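Local coordinates for protein aclacinomycin-N/aclacinomycin-A oxidase (Streptomyces galilaeus, PDB 2IPI) that catalyses the last two oxidations of the terminal sugar in aclacinomycin biosynthesis, turning aclacinomycin N into A and then Y with a bicovalently bound FAD and molecular oxygen, at residues T246-L260 and R298-G312. Sequence-based numbering, arbitrary orientation.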
ATOM      1  N   THR A 246       4.609 -23.337  -2.096  1.00 14.12           N
ATOM      2  CA  THR A 246       4.330 -24.650  -1.505  1.00 15.53           C
ATOM      3  C   THR A 246       3.905 -24.515  -0.051  1.00 15.22           C
ATOM      4  O   THR A 246       2.983 -25.140   0.464  1.00 18.70           O
ATOM      5  CB  THR A 246       5.575 -25.555  -1.586  1.00 17.43           C
ATOM      6  OG1 THR A 246       5.942 -25.774  -2.940  1.00 20.88           O
ATOM      7  CG2 THR A 246       5.227 -26.909  -0.969  1.00 17.22           C
ATOM      8  N   SER A 247       4.629 -23.635   0.638  1.00 14.91           N
ATOM      9  CA  SER A 247       4.429 -23.326   2.043  1.00 14.83           C
ATOM     10  C   SER A 247       5.195 -22.059   2.413  1.00 13.35           C
ATOM     11  O   SER A 247       5.942 -21.535   1.580  1.00 16.18           O
ATOM     12  CB  SER A 247       4.913 -24.490   2.926  1.00 15.07           C
ATOM     13  OG  SER A 247       6.262 -24.792   2.586  1.00 17.09           O
ATOM     14  N   THR A 248       5.022 -21.589   3.631  1.00 18.02           N
ATOM     15  CA  THR A 248       5.721 -20.414   4.133  1.00 18.47           C
ATOM     16  C   THR A 248       6.617 -20.786   5.315  1.00 15.03           C
ATOM     17  O   THR A 248       6.110 -21.109   6.395  1.00 18.91           O
ATOM     18  CB  THR A 248       4.744 -19.313   4.604  1.00 21.20           C
ATOM     19  OG1 THR A 248       3.912 -18.866   3.525  1.00 13.14           O
ATOM     20  CG2 THR A 248       5.497 -18.086   5.112  1.00 15.53           C
ATOM     21  N   LEU A 249       7.923 -20.709   5.118  1.00 14.74           N
ATOM     22  CA  LEU A 249       8.895 -20.869   6.204  1.00 16.36           C
ATOM     23  C   LEU A 249       9.194 -19.502   6.834  1.00 18.94           C
ATOM     24  O   LEU A 249       9.577 -18.574   6.126  1.00 16.87           O
ATOM     25  CB  LEU A 249      10.183 -21.511   5.708  1.00 16.64           C
ATOM     26  CG  LEU A 249      11.413 -21.415   6.613  1.00 15.57           C
ATOM     27  CD1 LEU A 249      11.124 -21.886   8.029  1.00 17.04           C
ATOM     28  CD2 LEU A 249      12.574 -22.219   6.031  1.00 16.51           C
ATOM     29  N   ARG A 250       9.029 -19.392   8.148  1.00 19.14           N
ATOM     30  CA  ARG A 250       9.239 -18.127   8.832  1.00 21.89           C
ATOM     31  C   ARG A 250      10.292 -18.186   9.933  1.00 22.45           C
ATOM     32  O   ARG A 250      10.348 -19.125  10.735  1.00 18.12           O
ATOM     33  CB  ARG A 250       7.909 -17.655   9.447  1.00 19.36           C
ATOM     34  CG  ARG A 250       7.889 -16.159   9.731  1.00 18.42           C
ATOM     35  CD  ARG A 250       6.580 -15.765  10.408  1.00 21.12           C
ATOM     36  NE  ARG A 250       5.423 -16.056   9.562  1.00 23.80           N
ATOM     37  CZ  ARG A 250       4.955 -15.242   8.623  1.00 25.14           C
ATOM     38  NH1 ARG A 250       5.519 -14.067   8.374  1.00 27.13           N
ATOM     39  NH2 ARG A 250       3.891 -15.609   7.910  1.00 18.75           N
ATOM     40  N   HIS A 251      11.141 -17.156   9.979  1.00 18.63           N
ATOM     41  CA  HIS A 251      12.014 -16.902  11.112  1.00 18.22           C
ATOM     42  C   HIS A 251      11.678 -15.514  11.674  1.00 18.05           C
ATOM     43  O   HIS A 251      11.734 -14.529  10.936  1.00 20.24           O
ATOM     44  CB  HIS A 251      13.509 -16.887  10.809  1.00 16.91           C
ATOM     45  CG  HIS A 251      14.093 -18.134  10.232  1.00 15.53           C
ATOM     46  ND1 HIS A 251      15.443 -18.324  10.079  1.00 17.39           N
ATOM     47  CD2 HIS A 251      13.503 -19.253   9.762  1.00 15.40           C
ATOM     48  CE1 HIS A 251      15.663 -19.512   9.532  1.00 18.41           C
ATOM     49  NE2 HIS A 251      14.492 -20.101   9.337  1.00 17.32           N
ATOM     50  N   ILE A 252      11.335 -15.446  12.950  1.00 19.03           N
ATOM     51  CA  ILE A 252      11.291 -14.178  13.668  1.00 17.97           C
ATOM     52  C   ILE A 252      12.513 -14.089  14.588  1.00 19.76           C
ATOM     53  O   ILE A 252      12.679 -14.926  15.476  1.00 21.43           O
ATOM     54  CB  ILE A 252       9.989 -13.994  14.463  1.00 19.44           C
ATOM     55  CG1 ILE A 252      10.049 -12.857  15.483  1.00 17.50           C
ATOM     56  CG2 ILE A 252       9.557 -15.297  15.120  1.00 33.18           C
ATOM     57  CD1 ILE A 252       9.402 -13.140  16.820  1.00 26.54           C
ATOM     58  N   VAL A 253      13.334 -13.099  14.309  1.00 19.37           N
ATOM     59  CA  VAL A 253      14.575 -12.759  14.977  1.00 17.64           C
ATOM     60  C   VAL A 253      14.359 -11.522  15.845  1.00 20.84           C
ATOM     61  O   VAL A 253      13.935 -10.477  15.337  1.00 20.19           O
ATOM     62  CB  VAL A 253      15.677 -12.478  13.938  1.00 16.67           C
ATOM     63  CG1 VAL A 253      17.052 -12.348  14.577  1.00 16.77           C
ATOM     64  CG2 VAL A 253      15.698 -13.572  12.876  1.00 18.09           C
ATOM     65  N   THR A 254      14.627 -11.594  17.145  1.00 20.81           N
ATOM     66  CA  THR A 254      14.381 -10.459  18.027  1.00 20.95           C
ATOM     67  C   THR A 254      15.601 -10.093  18.863  1.00 22.51           C
ATOM     68  O   THR A 254      16.312 -10.972  19.371  1.00 19.59           O
ATOM     69  CB  THR A 254      13.214 -10.747  18.992  1.00 25.67           C
ATOM     70  OG1 THR A 254      12.000 -10.189  18.476  1.00 33.69           O
ATOM     71  CG2 THR A 254      13.483 -10.072  20.330  1.00 37.80           C
ATOM     72  N   TRP A 255      15.845  -8.794  19.006  1.00 20.66           N
ATOM     73  CA  TRP A 255      16.971  -8.269  19.764  1.00 18.16           C
ATOM     74  C   TRP A 255      16.471  -7.359  20.885  1.00 21.59           C
ATOM     75  O   TRP A 255      15.809  -6.353  20.592  1.00 23.58           O
ATOM     76  CB  TRP A 255      17.920  -7.498  18.871  1.00 15.77           C
ATOM     77  CG  TRP A 255      18.720  -8.216  17.839  1.00 14.32           C
ATOM     78  CD1 TRP A 255      19.955  -8.770  17.986  1.00 15.56           C
ATOM     79  CD2 TRP A 255      18.347  -8.458  16.473  1.00 14.87           C
ATOM     80  NE1 TRP A 255      20.379  -9.347  16.811  1.00 15.88           N
ATOM     81  CE2 TRP A 255      19.399  -9.165  15.862  1.00 13.51           C
ATOM     82  CE3 TRP A 255      17.219  -8.147  15.706  1.00 14.91           C
ATOM     83  CZ2 TRP A 255      19.368  -9.568  14.535  1.00 14.37           C
ATOM     84  CZ3 TRP A 255      17.199  -8.553  14.383  1.00 13.61           C
ATOM     85  CH2 TRP A 255      18.253  -9.255  13.793  1.00 13.30           C
ATOM     86  N   ASP A 256      16.761  -7.697  22.141  1.00 21.18           N
ATOM     87  CA  ASP A 256      16.194  -6.944  23.264  1.00 20.77           C
ATOM     88  C   ASP A 256      16.801  -5.544  23.349  1.00 15.80           C
ATOM     89  O   ASP A 256      17.968  -5.369  23.015  1.00 16.30           O
ATOM     90  CB  ASP A 256      16.367  -7.674  24.601  1.00 26.53           C
ATOM     91  CG  ASP A 256      15.591  -8.971  24.728  1.00 29.82           C
ATOM     92  OD1 ASP A 256      15.964  -9.916  23.993  1.00 33.63           O
ATOM     93  OD2 ASP A 256      14.636  -9.095  25.522  1.00 32.73           O
ATOM     94  N   TRP A 257      16.040  -4.534  23.757  1.00 18.19           N
ATOM     95  CA  TRP A 257      16.543  -3.165  23.773  1.00 20.78           C
ATOM     96  C   TRP A 257      17.626  -2.986  24.829  1.00 21.51           C
ATOM     97  O   TRP A 257      18.533  -2.174  24.676  1.00 13.76           O
ATOM     98  CB  TRP A 257      15.410  -2.132  24.006  1.00 21.05           C
ATOM     99  CG  TRP A 257      14.985  -1.527  22.693  1.00 18.33           C
ATOM    100  CD1 TRP A 257      13.899  -1.865  21.944  1.00 18.55           C
ATOM    101  CD2 TRP A 257      15.653  -0.480  21.978  1.00 19.00           C
ATOM    102  NE1 TRP A 257      13.842  -1.097  20.810  1.00 18.11           N
ATOM    103  CE2 TRP A 257      14.911  -0.234  20.804  1.00 17.77           C
ATOM    104  CE3 TRP A 257      16.804   0.282  22.208  1.00 17.59           C
ATOM    105  CZ2 TRP A 257      15.279   0.727  19.863  1.00 18.64           C
ATOM    106  CZ3 TRP A 257      17.165   1.236  21.279  1.00 17.70           C
ATOM    107  CH2 TRP A 257      16.410   1.463  20.119  1.00 18.02           C
ATOM    108  N   SER A 258      17.529  -3.733  25.927  1.00 22.18           N
ATOM    109  CA  SER A 258      18.484  -3.496  27.013  1.00 22.58           C
ATOM    110  C   SER A 258      19.884  -3.902  26.602  1.00 22.31           C
ATOM    111  O   SER A 258      20.882  -3.355  27.078  1.00 26.98           O
ATOM    112  CB  SER A 258      18.039  -4.239  28.275  1.00 25.82           C
ATOM    113  OG  SER A 258      18.092  -5.640  28.085  1.00 28.94           O
ATOM    114  N   ALA A 259      20.002  -4.886  25.696  1.00 21.73           N
ATOM    115  CA  ALA A 259      21.341  -5.323  25.305  1.00 20.31           C
ATOM    116  C   ALA A 259      21.793  -4.618  24.033  1.00 20.94           C
ATOM    117  O   ALA A 259      22.848  -4.872  23.464  1.00 18.73           O
ATOM    118  CB  ALA A 259      21.382  -6.826  25.121  1.00 25.27           C
ATOM    119  N   LEU A 260      20.940  -3.703  23.576  1.00 23.39           N
ATOM    120  CA  LEU A 260      21.253  -2.964  22.363  1.00 22.93           C
ATOM    121  C   LEU A 260      21.995  -1.672  22.695  1.00 27.03           C
ATOM    122  O   LEU A 260      21.602  -0.937  23.597  1.00 36.47           O
ATOM    123  CB  LEU A 260      19.984  -2.662  21.560  1.00 20.29           C
ATOM    124  CG  LEU A 260      19.499  -3.859  20.726  1.00 16.57           C
ATOM    125  CD1 LEU A 260      18.154  -3.553  20.090  1.00 20.96           C
ATOM    126  CD2 LEU A 260      20.548  -4.224  19.687  1.00 16.31           C
ATOM    127  N   ARG A 298      11.882   2.055  22.513  1.00 23.56           N
ATOM    128  CA  ARG A 298      12.273   1.601  23.829  1.00 26.10           C
ATOM    129  C   ARG A 298      11.143   1.811  24.846  1.00 24.77           C
ATOM    130  O   ARG A 298      11.236   2.524  25.841  1.00 41.37           O
ATOM    131  CB  ARG A 298      13.492   2.297  24.445  1.00 25.10           C
ATOM    132  CG  ARG A 298      14.241   1.485  25.496  1.00 25.37           C
ATOM    133  CD  ARG A 298      15.624   2.100  25.682  1.00 27.61           C
ATOM    134  NE  ARG A 298      16.568   1.250  26.389  1.00 28.78           N
ATOM    135  CZ  ARG A 298      17.849   1.121  26.096  1.00 27.14           C
ATOM    136  NH1 ARG A 298      18.389   1.792  25.083  1.00 23.05           N
ATOM    137  NH2 ARG A 298      18.601   0.306  26.831  1.00 40.44           N
ATOM    138  N   ALA A 299      10.067   1.101  24.571  1.00 19.27           N
ATOM    139  CA  ALA A 299       8.983   0.804  25.491  1.00 18.54           C
ATOM    140  C   ALA A 299       8.447  -0.569  25.071  1.00 19.69           C
ATOM    141  O   ALA A 299       7.850  -1.314  25.848  1.00 21.31           O
ATOM    142  CB  ALA A 299       7.898   1.850  25.507  1.00 23.31           C
ATOM    143  N   ALA A 300       8.713  -0.860  23.798  1.00 16.27           N
ATOM    144  CA  ALA A 300       8.206  -2.042  23.132  1.00 17.67           C
ATOM    145  C   ALA A 300       8.946  -3.299  23.576  1.00 19.85           C
ATOM    146  O   ALA A 300       8.453  -4.419  23.445  1.00 25.24           O
ATOM    147  CB  ALA A 300       8.324  -1.862  21.625  1.00 19.78           C
ATOM    148  N   GLY A 301      10.155  -3.089  24.078  1.00 18.77           N
ATOM    149  CA  GLY A 301      10.985  -4.167  24.559  1.00 18.54           C
ATOM    150  C   GLY A 301      12.045  -4.648  23.596  1.00 20.42           C
ATOM    151  O   GLY A 301      13.181  -4.941  23.989  1.00 21.38           O
ATOM    152  N   GLN A 302      11.703  -4.752  22.313  1.00 19.66           N
ATOM    153  CA  GLN A 302      12.636  -5.265  21.328  1.00 18.97           C
ATOM    154  C   GLN A 302      12.283  -4.837  19.909  1.00 17.91           C
ATOM    155  O   GLN A 302      11.140  -4.506  19.635  1.00 17.71           O
ATOM    156  CB  GLN A 302      12.609  -6.801  21.406  1.00 21.00           C
ATOM    157  CG  GLN A 302      11.420  -7.456  20.750  1.00 24.32           C
ATOM    158  CD  GLN A 302      10.356  -8.023  21.667  1.00 27.88           C
ATOM    159  OE1 GLN A 302       9.831  -9.117  21.453  1.00 27.59           O
ATOM    160  NE2 GLN A 302      10.037  -7.233  22.683  1.00 24.93           N
ATOM    161  N   ILE A 303      13.283  -4.887  19.051  1.00 17.40           N
ATOM    162  CA  ILE A 303      13.207  -4.731  17.616  1.00 15.97           C
ATOM    163  C   ILE A 303      13.080  -6.123  16.995  1.00 17.87           C
ATOM    164  O   ILE A 303      13.632  -7.107  17.485  1.00 18.27           O
ATOM    165  CB  ILE A 303      14.416  -4.023  16.993  1.00 15.64           C
ATOM    166  CG1 ILE A 303      15.755  -4.727  17.212  1.00 14.38           C
ATOM    167  CG2 ILE A 303      14.503  -2.574  17.471  1.00 16.40           C
ATOM    168  CD1 ILE A 303      16.914  -4.125  16.463  1.00 13.00           C
ATOM    169  N   LEU A 304      12.300  -6.221  15.921  1.00 17.54           N
ATOM    170  CA  LEU A 304      12.013  -7.566  15.411  1.00 17.10           C
ATOM    171  C   LEU A 304      12.156  -7.625  13.903  1.00 15.33           C
ATOM    172  O   LEU A 304      11.601  -6.815  13.164  1.00 16.67           O
ATOM    173  CB  LEU A 304      10.621  -7.959  15.884  1.00 17.24           C
ATOM    174  CG  LEU A 304      10.009  -9.289  15.502  1.00 15.10           C
ATOM    175  CD1 LEU A 304       9.070  -9.727  16.624  1.00 13.78           C
ATOM    176  CD2 LEU A 304       9.255  -9.169  14.188  1.00  8.75           C
ATOM    177  N   LEU A 305      12.911  -8.601  13.442  1.00 13.89           N
ATOM    178  CA  LEU A 305      13.101  -8.872  12.017  1.00 14.66           C
ATOM    179  C   LEU A 305      12.220 -10.067  11.633  1.00 15.49           C
ATOM    180  O   LEU A 305      12.505 -11.170  12.105  1.00 16.16           O
ATOM    181  CB  LEU A 305      14.563  -9.150  11.745  1.00 11.76           C
ATOM    182  CG  LEU A 305      15.316  -8.749  10.494  1.00 14.82           C
ATOM    183  CD1 LEU A 305      16.084  -9.934   9.898  1.00 15.28           C
ATOM    184  CD2 LEU A 305      14.392  -8.140   9.443  1.00 16.93           C
ATOM    185  N   ASP A 306      11.192  -9.857  10.828  1.00 16.76           N
ATOM    186  CA  ASP A 306      10.232 -10.892  10.451  1.00 15.92           C
ATOM    187  C   ASP A 306      10.432 -11.317   9.003  1.00 17.99           C
ATOM    188  O   ASP A 306      10.102 -10.605   8.058  1.00 22.01           O
ATOM    189  CB  ASP A 306       8.813 -10.397  10.707  1.00 16.14           C
ATOM    190  CG  ASP A 306       7.735 -11.442  10.496  1.00 14.57           C
ATOM    191  OD1 ASP A 306       6.561 -11.138  10.786  1.00 16.72           O
ATOM    192  OD2 ASP A 306       8.033 -12.562  10.041  1.00 17.89           O
ATOM    193  N   ILE A 307      10.974 -12.510   8.799  1.00 16.59           N
ATOM    194  CA  ILE A 307      11.414 -12.949   7.486  1.00 17.91           C
ATOM    195  C   ILE A 307      10.609 -14.133   6.963  1.00 17.26           C
ATOM    196  O   ILE A 307      10.186 -15.016   7.717  1.00 15.25           O
ATOM    197  CB  ILE A 307      12.922 -13.284   7.551  1.00 22.83           C
ATOM    198  CG1 ILE A 307      13.261 -14.704   7.098  1.00 26.65           C
ATOM    199  CG2 ILE A 307      13.516 -13.024   8.933  1.00 20.19           C
ATOM    200  CD1 ILE A 307      14.748 -15.011   7.172  1.00 24.51           C
ATOM    201  N   GLN A 308      10.358 -14.186   5.650  1.00 12.60           N
ATOM    202  CA  GLN A 308       9.622 -15.364   5.173  1.00 13.90           C
ATOM    203  C   GLN A 308      10.071 -15.759   3.769  1.00 15.10           C
ATOM    204  O   GLN A 308      10.634 -14.937   3.055  1.00 16.12           O
ATOM    205  CB  GLN A 308       8.119 -15.124   5.225  1.00 13.14           C
ATOM    206  CG  GLN A 308       7.589 -14.176   4.161  1.00 14.65           C
ATOM    207  CD  GLN A 308       6.178 -13.701   4.451  1.00 15.76           C
ATOM    208  OE1 GLN A 308       5.194 -14.441   4.301  1.00 21.04           O
ATOM    209  NE2 GLN A 308       6.091 -12.444   4.870  1.00 14.92           N
ATOM    210  N   ILE A 309       9.830 -17.010   3.388  1.00 15.44           N
ATOM    211  CA  ILE A 309      10.197 -17.513   2.073  1.00 15.01           C
ATOM    212  C   ILE A 309       9.398 -18.779   1.738  1.00 18.68           C
ATOM    213  O   ILE A 309       8.872 -19.441   2.631  1.00 23.69           O
ATOM    214  CB  ILE A 309      11.703 -17.844   1.968  1.00 13.11           C
ATOM    215  CG1 ILE A 309      12.223 -17.917   0.549  1.00  7.00           C
ATOM    216  CG2 ILE A 309      12.004 -19.141   2.722  1.00 13.48           C
ATOM    217  CD1 ILE A 309      13.698 -17.672   0.348  1.00 11.68           C
ATOM    218  N   ASP A 310       9.318 -19.106   0.453  1.00 17.83           N
ATOM    219  CA  ASP A 310       8.618 -20.319   0.015  1.00 16.38           C
ATOM    220  C   ASP A 310       9.381 -21.522   0.555  1.00 16.64           C
ATOM    221  O   ASP A 310      10.526 -21.765   0.159  1.00 13.38           O
ATOM    222  CB  ASP A 310       8.508 -20.316  -1.494  1.00 16.41           C
ATOM    223  CG  ASP A 310       8.255 -21.606  -2.218  1.00 19.42           C
ATOM    224  OD1 ASP A 310       7.530 -22.491  -1.718  1.00 22.82           O
ATOM    225  OD2 ASP A 310       8.785 -21.733  -3.354  1.00 22.14           O
ATOM    226  N   GLY A 311       8.745 -22.249   1.455  1.00 15.60           N
ATOM    227  CA  GLY A 311       9.312 -23.440   2.042  1.00 19.81           C
ATOM    228  C   GLY A 311       9.570 -24.557   1.052  1.00 21.85           C
ATOM    229  O   GLY A 311      10.150 -25.589   1.416  1.00 27.07           O
ATOM    230  N   GLY A 312       9.165 -24.408  -0.204  1.00 19.34           N
ATOM    231  CA  GLY A 312       9.449 -25.433  -1.197  1.00 14.05           C
ATOM    232  C   GLY A 312      10.679 -25.162  -2.017  1.00 18.95           C
ATOM    233  O   GLY A 312      10.958 -25.935  -2.956  1.00 19.77           O
TER
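W257 lays its indole against R298 and against G301, Q302 and I303. The backbone N of R298 sits over one ring face, near the rim, while Q302 N approaches the indole edge, 3.6 Å from W257 CD1. I303 CG2 also touches W257 NE1 at 3.7 Å. The extended side chain of R298 runs back past the indole, bringing NH1 to 3.6 Å from W257 CE3; W257 O lies over one face of the guanidinium, nearest NH2 but at a poor angle for a hydrogen bond, while R298 NH1 is hydrogen-bonded to S385 OG. I303 CG1, between the backbone N and the carbonyl carbon (chi1 60°), rests against W255 CB, and the chain, extended beyond it, carries I303 CD1 to 3.9 Å from L260 CD1. W257 N bonds G301 O at 2.9 Å, continuing the backbone ladder that pairs 248-256 with 302-310 antiparallel. W255, V253, L305 and I307 share the I303 face, where helix 316-327 packs on I307. On the other face, I252 CD1 presses tightly on L304 CD1 (3.4 Å), and R250, bent at chi3 (-61°), turns NH1 to D306 OD2 in a long salt bridge (3.4 Å). At the far end D310 OD1 accepts hydrogen bonds from T246 N and G312 N on opposite faces of its carboxylate plane, the latter closing an Asx turn. These are neighbouring strands of the large antiparallel sheet of the substrate domain, in the order 336-342, 248-256, 302-310, 290-296, with helices packed on one face, as in berberine-bridge-enzyme-like flavin oxidases.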